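Nitrate transport protein (Parabacteroides distasonis, PDB 3HN0) probably serves as the substrate-binding component of an ABC transporter, possibly for nitrate or a related small solute. Local coordinates at residues 201-204 with 205-209; 225-229 with 230-234. All coordinates share one frame; numbering follows the deposited sequence.

Contact 1. Residues 201-204 with 205-209; sequences DALR and ASCQK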
loop_
_atom_site.group_PDB
_atom_site.type_symbol
_atom_site.label_atom_id
_atom_site.label_comp_id
_atom_site.label_asym_id
_atom_site.label_seq_id
_atom_site.Cartn_x
_atom_site.Cartn_y
_atom_site.Cartn_z
ATOM N N ASP A 201 12.017 -18.833 1.681
ATOM C CA ASP A 201 13.249 -18.335 1.108
ATOM C C ASP A 201 13.277 -18.561 -0.401
ATOM O O ASP A 201 13.640 -17.657 -1.158
ATOM C CB ASP A 201 14.493 -18.985 1.726
ATOM C CG ASP A 201 14.720 -18.659 3.203
ATOM O OD1 ASP A 201 14.104 -17.737 3.739
ATOM O OD2 ASP A 201 15.559 -19.385 3.808
ATOM N N ALA A 202 12.902 -19.764 -0.852
ATOM C CA ALA A 202 12.977 -20.039 -2.295
ATOM C C ALA A 202 11.921 -19.250 -3.050
ATOM O O ALA A 202 12.133 -18.838 -4.176
ATOM C CB ALA A 202 12.823 -21.533 -2.548
ATOM N N LEU A 203 10.756 -19.025 -2.415
ATOM C CA LEU A 203 9.700 -18.278 -3.066
ATOM C C LEU A 203 10.075 -16.816 -3.209
ATOM O O LEU A 203 9.761 -16.194 -4.206
ATOM C CB LEU A 203 8.380 -18.427 -2.296
ATOM C CG LEU A 203 7.177 -17.779 -2.957
ATOM C CD1 LEU A 203 7.043 -18.152 -4.411
ATOM C CD2 LEU A 203 5.893 -18.203 -2.150
ATOM N N ARG A 204 10.736 -16.263 -2.201
ATOM C CA ARG A 204 11.277 -14.905 -2.323
ATOM C C ARG A 204 12.195 -14.788 -3.528
ATOM O O ARG A 204 12.122 -13.825 -4.259
ATOM C CB ARG A 204 12.021 -14.489 -1.074
ATOM C CG ARG A 204 11.145 -14.191 0.079
ATOM C CD ARG A 204 11.957 -13.654 1.340
ATOM N NE ARG A 204 11.040 -13.677 2.473
ATOM C CZ ARG A 204 10.955 -14.622 3.385
ATOM N NH1 ARG A 204 11.881 -15.566 3.518
ATOM N NH2 ARG A 204 9.985 -14.566 4.270
ATOM N N ALA A 205 13.056 -15.775 -3.750
ATOM C CA ALA A 205 13.945 -15.747 -4.876
ATOM C C ALA A 205 13.200 -15.798 -6.198
ATOM O O ALA A 205 13.507 -15.051 -7.154
ATOM C CB ALA A 205 14.943 -16.913 -4.775
ATOM N N SER A 206 12.184 -16.671 -6.258
ATOM C CA SER A 206 11.377 -16.821 -7.476
ATOM C C SER A 206 10.603 -15.534 -7.774
ATOM O O SER A 206 10.499 -15.085 -8.964
ATOM C CB SER A 206 10.468 -18.035 -7.365
ATOM O OG SER A 206 9.757 -18.277 -8.579
ATOM N N CYS A 207 10.106 -14.903 -6.711
ATOM C CA CYS A 207 9.335 -13.644 -6.862
ATOM C C CYS A 207 10.282 -12.545 -7.364
ATOM O O CYS A 207 9.904 -11.769 -8.229
ATOM C CB CYS A 207 8.696 -13.193 -5.541
ATOM S SG CYS A 207 7.262 -14.183 -5.102
ATOM N N GLN A 208 11.492 -12.474 -6.797
ATOM C CA GLN A 208 12.493 -11.480 -7.180
ATOM C C GLN A 208 12.877 -11.628 -8.649
ATOM O O GLN A 208 13.024 -10.639 -9.390
ATOM C CB GLN A 208 13.727 -11.602 -6.276
ATOM C CG GLN A 208 14.804 -10.597 -6.568
ATOM C CD GLN A 208 15.816 -10.481 -5.415
ATOM O OE1 GLN A 208 16.938 -10.950 -5.525
ATOM N NE2 GLN A 208 15.386 -9.901 -4.298
ATOM N N LYS A 209 13.025 -12.863 -9.071
ATOM C CA LYS A 209 13.387 -13.150 -10.424
ATOM C C LYS A 209 12.305 -12.699 -11.394
ATOM O O LYS A 209 12.641 -12.190 -12.432
ATOM C CB LYS A 209 13.694 -14.627 -10.630
ATOM C CG LYS A 209 14.326 -14.870 -11.995
ATOM C CD LYS A 209 14.790 -16.310 -12.157
ATOM C CE LYS A 209 15.518 -16.594 -13.467
ATOM N NZ LYS A 209 16.078 -18.014 -13.466
#

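Contact 2. Residues 225-229 with 230-234; sequences GIFAQ and GALTP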
loop_
_atom_site.group_PDB
_atom_site.type_symbol
_atom_site.label_atom_id
_atom_site.label_comp_id
_atom_site.label_asym_id
_atom_site.label_seq_id
_atom_site.Cartn_x
_atom_site.Cartn_y
_atom_site.Cartn_z
ATOM N N GLY A 225 4.169 -23.832 -21.527
ATOM C CA GLY A 225 2.762 -23.801 -21.931
ATOM C C GLY A 225 1.761 -23.202 -20.942
ATOM O O GLY A 225 0.571 -23.502 -21.008
ATOM N N ILE A 226 2.221 -22.345 -20.033
ATOM C CA ILE A 226 1.375 -21.849 -18.990
ATOM C C ILE A 226 0.537 -20.721 -19.560
ATOM O O ILE A 226 -0.635 -20.597 -19.251
ATOM C CB ILE A 226 2.196 -21.333 -17.771
ATOM C CG1 ILE A 226 3.187 -22.408 -17.243
ATOM C CG2 ILE A 226 1.261 -20.830 -16.658
ATOM C CD1 ILE A 226 2.517 -23.671 -16.912
ATOM N N PHE A 227 1.162 -19.862 -20.363
ATOM C CA PHE A 227 0.437 -18.798 -21.054
ATOM C C PHE A 227 0.798 -18.839 -22.526
ATOM O O PHE A 227 1.878 -19.303 -22.921
ATOM C CB PHE A 227 0.817 -17.424 -20.498
ATOM C CG PHE A 227 0.453 -17.229 -19.040
ATOM C CD1 PHE A 227 -0.854 -17.081 -18.671
ATOM C CD2 PHE A 227 1.437 -17.238 -18.066
ATOM C CE1 PHE A 227 -1.191 -16.932 -17.301
ATOM C CE2 PHE A 227 1.133 -17.061 -16.707
ATOM C CZ PHE A 227 -0.194 -16.911 -16.342
ATOM N N ALA A 228 -0.125 -18.355 -23.346
ATOM C CA ALA A 228 0.102 -18.266 -24.773
ATOM C C ALA A 228 1.203 -17.271 -25.077
ATOM O O ALA A 228 1.432 -16.297 -24.324
ATOM C CB ALA A 228 -1.210 -17.851 -25.514
ATOM N N GLN A 229 1.887 -17.505 -26.197
ATOM C CA GLN A 229 2.992 -16.657 -26.616
ATOM C C GLN A 229 2.490 -15.213 -26.779
ATOM O O GLN A 229 1.503 -14.979 -27.466
ATOM C CB GLN A 229 3.618 -17.168 -27.941
ATOM C CG GLN A 229 5.135 -17.434 -27.910
ATOM C CD GLN A 229 5.663 -18.184 -29.151
ATOM O OE1 GLN A 229 4.912 -18.506 -30.077
ATOM N NE2 GLN A 229 6.973 -18.454 -29.170
ATOM N N GLY A 230 3.175 -14.253 -26.164
ATOM C CA GLY A 230 2.772 -12.846 -26.277
ATOM C C GLY A 230 1.607 -12.406 -25.390
ATOM O O GLY A 230 1.286 -11.217 -25.375
ATOM N N ALA A 231 0.999 -13.317 -24.614
ATOM C CA ALA A 231 -0.078 -12.916 -23.712
ATOM C C ALA A 231 0.402 -11.932 -22.605
ATOM O O ALA A 231 -0.219 -10.900 -22.351
ATOM C CB ALA A 231 -0.732 -14.144 -23.101
ATOM N N LEU A 232 1.525 -12.247 -21.972
ATOM C CA LEU A 232 2.127 -11.385 -20.976
ATOM C C LEU A 232 3.262 -10.557 -21.578
ATOM O O LEU A 232 4.000 -11.027 -22.480
ATOM C CB LEU A 232 2.706 -12.201 -19.844
ATOM C CG LEU A 232 1.805 -13.054 -18.941
ATOM C CD1 LEU A 232 2.699 -13.823 -17.997
ATOM C CD2 LEU A 232 0.860 -12.175 -18.153
ATOM N N THR A 233 3.419 -9.342 -21.036
ATOM C CA THR A 233 4.551 -8.486 -21.308
ATOM C C THR A 233 5.152 -8.042 -19.944
ATOM O O THR A 233 4.552 -8.296 -18.891
ATOM C CB THR A 233 4.132 -7.222 -22.101
ATOM O OG1 THR A 233 3.389 -6.355 -21.238
ATOM C CG2 THR A 233 3.347 -7.588 -23.354
ATOM N N PRO A 234 6.340 -7.431 -19.952
ATOM C CA PRO A 234 6.851 -6.946 -18.670
ATOM C C PRO A 234 5.897 -6.015 -17.946
ATOM O O PRO A 234 5.847 -6.061 -16.732
ATOM C CB PRO A 234 8.177 -6.271 -19.053
ATOM C CG PRO A 234 8.617 -7.087 -20.215
ATOM C CD PRO A 234 7.383 -7.377 -20.990
HETATM O O HOH W 1 2.957 -14.843 -22.450
#

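Contact 1. Residues 201-204 with 205-209
L203 and C207, one helical turn apart, meet through CD1 of the leucine and SG of the cysteine at 4.0 Å, on the buried side of helix 196-212. The leucine reaches forward because its CG stands anti to the backbone N (chi1 -175°), beside the carbonyl carbon, which brings one methyl near the sulfur although its CB heads away from 205-209. C207 comes back from the next turn, its SG anti to its own carbonyl carbon. Beneath the two side chains the backbone closes: C207 N donates to L203 O at 2.8 Å, the shortest of four successive i to i+4 bonds. The bond from S206 N to A202 O (3.0 Å) and that from Q208 N to R204 O (2.9 Å) are similar, whereas A205 N lies 3.3 Å from D201 O, a longer link.

On the solvent-exposed flank, R204 turns back along the helix. Its chain is extended from CG to NE, and NH1 forms a salt bridge with D201 OD1 at 3.1 Å, the carboxylate oxygen lying at the edge of the guanidinium and in its plane. The two charges thus pair across i to i+3, while NE is hydrogen-bonded to a PEG molecule, probably left from crystallisation.

Further out, L203, R204 and C207 all touch Y244 of strand 242-246, and L203 also touches F20 and W23. S206 OG bonds to the carbonyl oxygen of A19, and K209 NZ forms a salt bridge with D22, so polar groups as well as apolar ones join this helix to the segment around helix 21-25. The arrangement is that of an amphipathic alpha-helix laid against strand 242-246, outermost in the mixed sheet of this chain, its exposed flank carrying an intrahelical Asp-Arg salt bridge.

Contact 2. Residues 225-229 with 230-234
A228 O accepts two hydrogen bonds, one from A231 N at 3.0 Å and one from a water at 2.8 Å. The first closes a type II beta turn from A228 to A231, with Q229 and G230 at its corners; G230 has the positive phi (79°) that suits glycine at the second of these. A231 N stands above the A228 carbonyl plane, 44° out of it, so the bond does not follow a lone pair. The water also accepts from L232 N (3.0 Å) and so extends the closure one residue past the turn. G230 N is hydrogen-bonded to E222 OE2 on helix 214-223.

Flanking the turn, the side chains of F227 and L232 meet at a slant. CG of L232 lies over one face of the ring, offset toward the rim, and I226 CG2 approaches the opposite face, also near the rim, so the ring is flanked by both. V17 and I18 of helix 16-19 touch F227 as well, and P152 touches both F227 and L232. This stretch links helix 214-223, whose end G225 completes as a Schellman motif, to helix 234-240, where T233 is the N-cap. With F227 CG anti to its carbonyl carbon (chi1 -63°), the ring is directed to the leucine, and L232 CD1 comes within 3.6 Å of F227 CD2 and 3.8 Å of F227 CE2.

Contacts 1 and 2 follow one another along the chain, with helix 214-223 between helix 196-212, which holds the first, and the 225-234 loop, which holds the second. Their centres are 20 Å apart and their nearest atoms about 10 Å, so they do not touch. Both nevertheless meet helix 16-19, contact 2 through V17 and I18 and contact 1 through the carbonyl oxygen of A19, while contact 1 continues onto F20 and helix 21-25. Small molecules probably from the crystallisation liquor, a PEG beside R204 and an ethanediol beside C207, lie next to contact 1; they do not identify a transport substrate.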